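Local atomic coordinates of CRISPR protein (Archaeoglobus fulgidus, PDB entry 4MJK), a protein that probably serves as a Cas5-family subunit of a type I-A Cascade complex, the CRISPR RNA-guided assembly of archaeal antiviral defence. Residues I2-D7 with V162-V167; L67-K72 with W130-K135. All blocks are in the same frame, centred on the assembly; numbering follows the deposited sequence.

Contact 1: residues I2-D7 with V162-V167; sequences IGYLVD and VKKVKV
Gly3 and Val165 form the first of two reciprocal hydrogen-bonded pairs that tie strand 2-7 to strand 162-165. Gly3 N donates to Val165 O at 2.9 Å, while Val165 N returns to Gly3 O at 2.8 Å. Leu5 and Lys163 repeat the exchange, with Leu5 N to Lys163 O at 2.8 Å and 167° at the hydrogen. At the non-hydrogen-bonded pairs between and beyond, CA-H...O contacts add to the ladder, among them Tyr4 CA to Lys163 O at 3.3 Å. This is antiparallel pairing inside the sheet of the ferredoxin-like, RAMP-type domain that characterises Cas5 proteins, and strand 2-10 shares backbone bonds on its other edge with strand 127-134. The apolar contacts fall on both faces. Leu5 CD1 reaches Val165 CG1 at 4.2 Å, and Val165 CG2 and Val167 CG1 lie against Gly3. On the other face, with Tyr4 and Lys164, Val6 and Val162 sit together under Leu144 of helix 141-144. With chi1 at -166° the lysine chain heads away from its own N, bringing Lys164 CG to 3.5 Å from Ile2 CD1. A bend at chi3 (-62°) then carries the lysine alongside the Tyr4 ring, Lys164 CE to Tyr4 CE2 3.6 Å. The polar ends meet through a water, which accepts from Lys164 NZ at 2.8 Å and also bonds Tyr4 OH; Glu137 and Glu141 are weak, long ion partners of the amine.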
loop_
_atom_site.group_PDB
_atom_site.type_symbol
_atom_site.label_atom_id
_atom_site.label_comp_id
_atom_site.label_asym_id
_atom_site.label_seq_id
_atom_site.Cartn_x
_atom_site.Cartn_y
_atom_site.Cartn_z
ATOM N N ILE A 2 -28.572 18.900 3.505
ATOM C CA ILE A 2 -28.456 17.825 2.546
ATOM C C ILE A 2 -27.261 16.962 2.926
ATOM O O ILE A 2 -26.236 17.476 3.359
ATOM C CB ILE A 2 -28.328 18.359 1.107
ATOM C CG1 ILE A 2 -28.401 17.206 0.107
ATOM C CG2 ILE A 2 -27.067 19.161 0.933
ATOM C CD1 ILE A 2 -29.792 16.563 0.039
ATOM N N GLY A 3 -27.422 15.651 2.787
ATOM C CA GLY A 3 -26.364 14.716 3.111
ATOM C C GLY A 3 -25.866 14.012 1.859
ATOM O O GLY A 3 -26.609 13.826 0.896
ATOM N N TYR A 4 -24.596 13.634 1.873
ATOM C CA TYR A 4 -24.029 12.792 0.831
ATOM C C TYR A 4 -23.353 11.611 1.492
ATOM O O TYR A 4 -22.574 11.791 2.430
ATOM C CB TYR A 4 -22.980 13.567 0.039
ATOM C CG TYR A 4 -23.487 14.845 -0.581
ATOM C CD1 TYR A 4 -23.558 16.016 0.156
ATOM C CD2 TYR A 4 -23.898 14.876 -1.906
ATOM C CE1 TYR A 4 -24.026 17.189 -0.411
ATOM C CE2 TYR A 4 -24.361 16.038 -2.482
ATOM C CZ TYR A 4 -24.425 17.191 -1.734
ATOM O OH TYR A 4 -24.889 18.353 -2.315
ATOM N N LEU A 5 -23.665 10.414 1.008
ATOM C CA LEU A 5 -22.952 9.198 1.367
ATOM C C LEU A 5 -22.064 8.794 0.194
ATOM O O LEU A 5 -22.550 8.560 -0.922
ATOM C CB LEU A 5 -23.938 8.079 1.641
ATOM C CG LEU A 5 -24.893 8.352 2.797
ATOM C CD1 LEU A 5 -26.010 7.338 2.740
ATOM C CD2 LEU A 5 -24.149 8.280 4.128
ATOM N N VAL A 6 -20.762 8.739 0.438
ATOM C CA VAL A 6 -19.806 8.470 -0.630
ATOM C C VAL A 6 -18.958 7.251 -0.266
ATOM O O VAL A 6 -18.228 7.266 0.740
ATOM C CB VAL A 6 -18.890 9.671 -0.844
ATOM C CG1 VAL A 6 -18.015 9.466 -2.091
ATOM C CG2 VAL A 6 -19.717 10.978 -0.953
ATOM N N ASP A 7 -19.068 6.199 -1.069
ATOM C CA ASP A 7 -18.280 4.985 -0.879
ATOM C C ASP A 7 -17.019 5.050 -1.744
ATOM O O ASP A 7 -17.081 5.222 -2.971
ATOM C CB ASP A 7 -19.091 3.734 -1.242
ATOM C CG ASP A 7 -20.141 3.378 -0.189
ATOM O OD1 ASP A 7 -20.268 4.112 0.819
ATOM O OD2 ASP A 7 -20.847 2.364 -0.375
ATOM N N VAL A 162 -22.333 7.053 -4.774
ATOM C CA VAL A 162 -22.660 8.334 -4.193
ATOM C C VAL A 162 -24.170 8.375 -4.043
ATOM O O VAL A 162 -24.903 7.997 -4.962
ATOM C CB VAL A 162 -22.250 9.515 -5.097
ATOM C CG1 VAL A 162 -22.587 10.844 -4.416
ATOM C CG2 VAL A 162 -20.755 9.452 -5.476
ATOM N N LYS A 163 -24.640 8.829 -2.888
ATOM C CA LYS A 163 -26.071 8.995 -2.676
ATOM C C LYS A 163 -26.331 10.322 -1.979
ATOM O O LYS A 163 -25.751 10.610 -0.919
ATOM C CB LYS A 163 -26.615 7.819 -1.864
ATOM C CG LYS A 163 -28.127 7.744 -1.749
ATOM C CD LYS A 163 -28.534 6.556 -0.870
ATOM C CE LYS A 163 -30.031 6.576 -0.540
ATOM N NZ LYS A 163 -30.895 6.496 -1.757
ATOM N N LYS A 164 -27.175 11.145 -2.592
ATOM C CA LYS A 164 -27.637 12.376 -1.970
ATOM C C LYS A 164 -28.876 12.040 -1.140
ATOM O O LYS A 164 -29.801 11.382 -1.629
ATOM C CB LYS A 164 -27.958 13.424 -3.037
ATOM C CG LYS A 164 -28.134 14.839 -2.517
ATOM C CD LYS A 164 -28.419 15.813 -3.662
ATOM C CE LYS A 164 -27.252 15.852 -4.650
ATOM N NZ LYS A 164 -27.509 16.675 -5.880
ATOM N N VAL A 165 -28.885 12.452 0.122
ATOM C CA VAL A 165 -29.973 12.079 1.027
ATOM C C VAL A 165 -30.514 13.275 1.796
ATOM O O VAL A 165 -29.789 14.227 2.073
ATOM C CB VAL A 165 -29.528 11.018 2.056
ATOM C CG1 VAL A 165 -29.235 9.688 1.374
ATOM C CG2 VAL A 165 -28.314 11.517 2.845
ATOM N N LYS A 166 -31.802 13.227 2.126
ATOM C CA LYS A 166 -32.372 14.199 3.042
ATOM C C LYS A 166 -31.997 13.746 4.452
ATOM O O LYS A 166 -32.013 12.555 4.742
ATOM C CB LYS A 166 -33.892 14.273 2.862
ATOM C CG LYS A 166 -34.320 14.357 1.401
ATOM C CD LYS A 166 -35.835 14.473 1.231
ATOM C CE LYS A 166 -36.278 15.925 1.190
ATOM N NZ LYS A 166 -35.549 16.701 0.136
ATOM N N VAL A 167 -31.613 14.679 5.312
ATOM C CA VAL A 167 -31.260 14.326 6.689
ATOM C C VAL A 167 -32.199 14.974 7.715
ATOM O O VAL A 167 -32.783 16.029 7.456
ATOM C CB VAL A 167 -29.788 14.693 7.034
ATOM C CG1 VAL A 167 -28.835 13.987 6.096
ATOM C CG2 VAL A 167 -29.562 16.200 6.972
HETATM O O HOH W 1 -26.638 19.118 -4.929
#

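Contact 2: residues L67-K72 with W130-K135; sequences LAIGWK and WFLVFK
Trp71 CB sits over one face of the Trp130 indole, 3.7 Å from the centroid of its five-membered ring and 11° off the normal, a CH-pi contact. The two indoles cross obliquely with their planes at 36°. Trp71 is turned this way because its CG lies between backbone N and carbonyl carbon (chi1 57°), which leads the ring away from strand 130-134 and leaves the methylene over its neighbour. Ile69 CG1 meets the Trp130 ring at the edge, 4.0 Å from CD1, and also touches Leu132 CD1, the two side chains lying side by side. With an alanine at Trp130, Trp71 CB and Ile69 are likely to lose the indole they lean on, leaving a gap on the face they share. Behind these side chains runs an antiparallel ladder, in which Gly70 and Phe131 exchange bonds, Phe131 N to Gly70 O being 2.8 Å. The ladder ends in a classic beta bulge: Leu67 N (2.8 Å) and Ala68 N (3.2 Å) both donate to Val133 O, approaching from the same face of its carbonyl plane. On the face opposite the tryptophans, Ala68 CB packs on Val133 CB at 3.9 Å, and Val260 of strand 258-263 covers both. Further out, Phe36 of helix 33-46 stacks on Trp130, while Tyr30 meets Trp71 edge-to-face. Tyr228 OH bonds Ile69 O, and Ser179 OG bonds Trp71 N.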
loop_
_atom_site.group_PDB
_atom_site.type_symbol
_atom_site.label_atom_id
_atom_site.label_comp_id
_atom_site.label_asym_id
_atom_site.label_seq_id
_atom_site.Cartn_x
_atom_site.Cartn_y
_atom_site.Cartn_z
ATOM N N LEU A 67 -21.775 20.961 7.914
ATOM C CA LEU A 67 -22.345 20.716 9.231
ATOM C C LEU A 67 -21.748 19.470 9.887
ATOM O O LEU A 67 -21.637 19.404 11.110
ATOM C CB LEU A 67 -23.857 20.553 9.122
ATOM C CG LEU A 67 -24.548 21.840 8.660
ATOM C CD1 LEU A 67 -26.059 21.631 8.572
ATOM C CD2 LEU A 67 -24.186 23.006 9.584
ATOM N N ALA A 68 -21.387 18.480 9.069
ATOM C CA ALA A 68 -20.889 17.216 9.607
ATOM C C ALA A 68 -20.015 16.505 8.604
ATOM O O ALA A 68 -20.262 16.570 7.404
ATOM C CB ALA A 68 -22.059 16.320 9.999
ATOM N N ILE A 69 -18.996 15.805 9.099
ATOM C CA ILE A 69 -18.248 14.878 8.267
ATOM C C ILE A 69 -17.760 13.737 9.124
ATOM O O ILE A 69 -17.018 13.949 10.083
ATOM C CB ILE A 69 -17.065 15.550 7.539
ATOM C CG1 ILE A 69 -16.268 14.494 6.752
ATOM C CG2 ILE A 69 -16.168 16.287 8.519
ATOM C CD1 ILE A 69 -15.228 15.099 5.791
ATOM N N GLY A 70 -18.220 12.535 8.799
ATOM C CA GLY A 70 -17.844 11.321 9.512
ATOM C C GLY A 70 -17.571 10.222 8.502
ATOM O O GLY A 70 -17.933 10.348 7.330
ATOM N N TRP A 71 -16.941 9.139 8.945
ATOM C CA TRP A 71 -16.576 8.068 8.039
ATOM C C TRP A 71 -16.424 6.784 8.822
ATOM O O TRP A 71 -16.278 6.805 10.046
ATOM C CB TRP A 71 -15.258 8.391 7.314
ATOM C CG TRP A 71 -14.119 8.663 8.265
ATOM C CD1 TRP A 71 -13.184 7.768 8.712
ATOM C CD2 TRP A 71 -13.828 9.906 8.918
ATOM N NE1 TRP A 71 -12.322 8.386 9.593
ATOM C CE2 TRP A 71 -12.706 9.699 9.737
ATOM C CE3 TRP A 71 -14.416 11.178 8.881
ATOM C CZ2 TRP A 71 -12.140 10.712 10.499
ATOM C CZ3 TRP A 71 -13.851 12.191 9.646
ATOM C CH2 TRP A 71 -12.730 11.948 10.448
ATOM N N LYS A 72 -16.483 5.666 8.100
ATOM C CA LYS A 72 -16.278 4.353 8.685
ATOM C C LYS A 72 -15.774 3.385 7.625
ATOM O O LYS A 72 -16.088 3.527 6.438
ATOM C CB LYS A 72 -17.573 3.818 9.308
ATOM C CG LYS A 72 -18.655 3.534 8.296
ATOM C CD LYS A 72 -19.979 3.203 8.964
ATOM C CE LYS A 72 -21.068 2.997 7.914
ATOM N NZ LYS A 72 -22.425 2.682 8.511
ATOM N N TRP A 130 -17.871 7.793 3.533
ATOM C CA TRP A 130 -18.000 9.109 4.156
ATOM C C TRP A 130 -19.457 9.554 4.158
ATOM O O TRP A 130 -20.213 9.265 3.222
ATOM C CB TRP A 130 -17.166 10.165 3.428
ATOM C CG TRP A 130 -15.752 10.294 3.926
ATOM C CD1 TRP A 130 -15.286 11.153 4.885
ATOM C CD2 TRP A 130 -14.618 9.549 3.468
ATOM N NE1 TRP A 130 -13.924 10.984 5.056
ATOM C CE2 TRP A 130 -13.493 10.002 4.199
ATOM C CE3 TRP A 130 -14.447 8.541 2.517
ATOM C CZ2 TRP A 130 -12.211 9.472 4.010
ATOM C CZ3 TRP A 130 -13.160 8.026 2.313
ATOM C CH2 TRP A 130 -12.064 8.485 3.064
ATOM N N PHE A 131 -19.844 10.253 5.220
ATOM C CA PHE A 131 -21.180 10.811 5.351
ATOM C C PHE A 131 -20.940 12.277 5.674
ATOM O O PHE A 131 -20.445 12.615 6.763
ATOM C CB PHE A 131 -21.938 10.078 6.476
ATOM C CG PHE A 131 -23.391 10.486 6.641
ATOM C CD1 PHE A 131 -23.987 11.400 5.791
ATOM C CD2 PHE A 131 -24.157 9.929 7.661
ATOM C CE1 PHE A 131 -25.330 11.763 5.958
ATOM C CE2 PHE A 131 -25.509 10.281 7.824
ATOM C CZ PHE A 131 -26.085 11.200 6.970
ATOM N N LEU A 132 -21.242 13.135 4.699
ATOM C CA LEU A 132 -21.076 14.572 4.831
ATOM C C LEU A 132 -22.451 15.221 4.865
ATOM O O LEU A 132 -23.376 14.768 4.175
ATOM C CB LEU A 132 -20.269 15.147 3.657
ATOM C CG LEU A 132 -18.738 15.001 3.748
ATOM C CD1 LEU A 132 -18.342 13.544 3.620
ATOM C CD2 LEU A 132 -18.034 15.842 2.681
ATOM N N VAL A 133 -22.588 16.270 5.669
ATOM C CA VAL A 133 -23.839 17.022 5.714
ATOM C C VAL A 133 -23.504 18.491 5.476
ATOM O O VAL A 133 -22.594 19.013 6.105
ATOM C CB VAL A 133 -24.566 16.882 7.083
ATOM C CG1 VAL A 133 -25.847 17.744 7.096
ATOM C CG2 VAL A 133 -24.903 15.409 7.388
ATOM N N PHE A 134 -24.224 19.143 4.560
ATOM C CA PHE A 134 -24.045 20.573 4.299
ATOM C C PHE A 134 -25.324 21.379 4.568
ATOM O O PHE A 134 -26.431 20.855 4.483
ATOM C CB PHE A 134 -23.604 20.809 2.852
ATOM C CG PHE A 134 -22.245 20.252 2.533
ATOM C CD1 PHE A 134 -21.101 20.984 2.811
ATOM C CD2 PHE A 134 -22.114 18.998 1.954
ATOM C CE1 PHE A 134 -19.838 20.475 2.513
ATOM C CE2 PHE A 134 -20.855 18.477 1.656
ATOM C CZ PHE A 134 -19.722 19.213 1.935
ATOM N N LYS A 135 -25.159 22.665 4.867
ATOM C CA LYS A 135 -26.293 23.536 5.165
ATOM C C LYS A 135 -27.183 23.679 3.933
ATOM O O LYS A 135 -28.405 23.812 4.053
ATOM C CB LYS A 135 -25.800 24.905 5.628
ATOM C CG LYS A 135 -26.743 25.631 6.565
ATOM C CD LYS A 135 -26.097 26.922 7.045
ATOM C CE LYS A 135 -24.600 26.716 7.240
ATOM N NZ LYS A 135 -23.901 27.992 7.560
#

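How the contacts relate
Both contacts belong to one antiparallel sheet, in which strands 2-10 and 127-134 are neighbours, so that contact 1 and contact 2 are successive joints, their centres about 9 Å apart. The shared seam includes the probable hydrogen bonds Tyr4 N to Leu132 O and Val6 O to Trp130 N, with Leu5 packed on Phe131 and Tyr4 on Phe134. Contact 2 is buried nearer the middle of the chain and adds aromatic and aliphatic packing to its backbone bonds. Contact 1, its centre about 15 Å from the chain centre, is partly buried; there lysines join the valines, and a water links polar ends. Its ladder is regular, whereas that of contact 2 ends in a bulge.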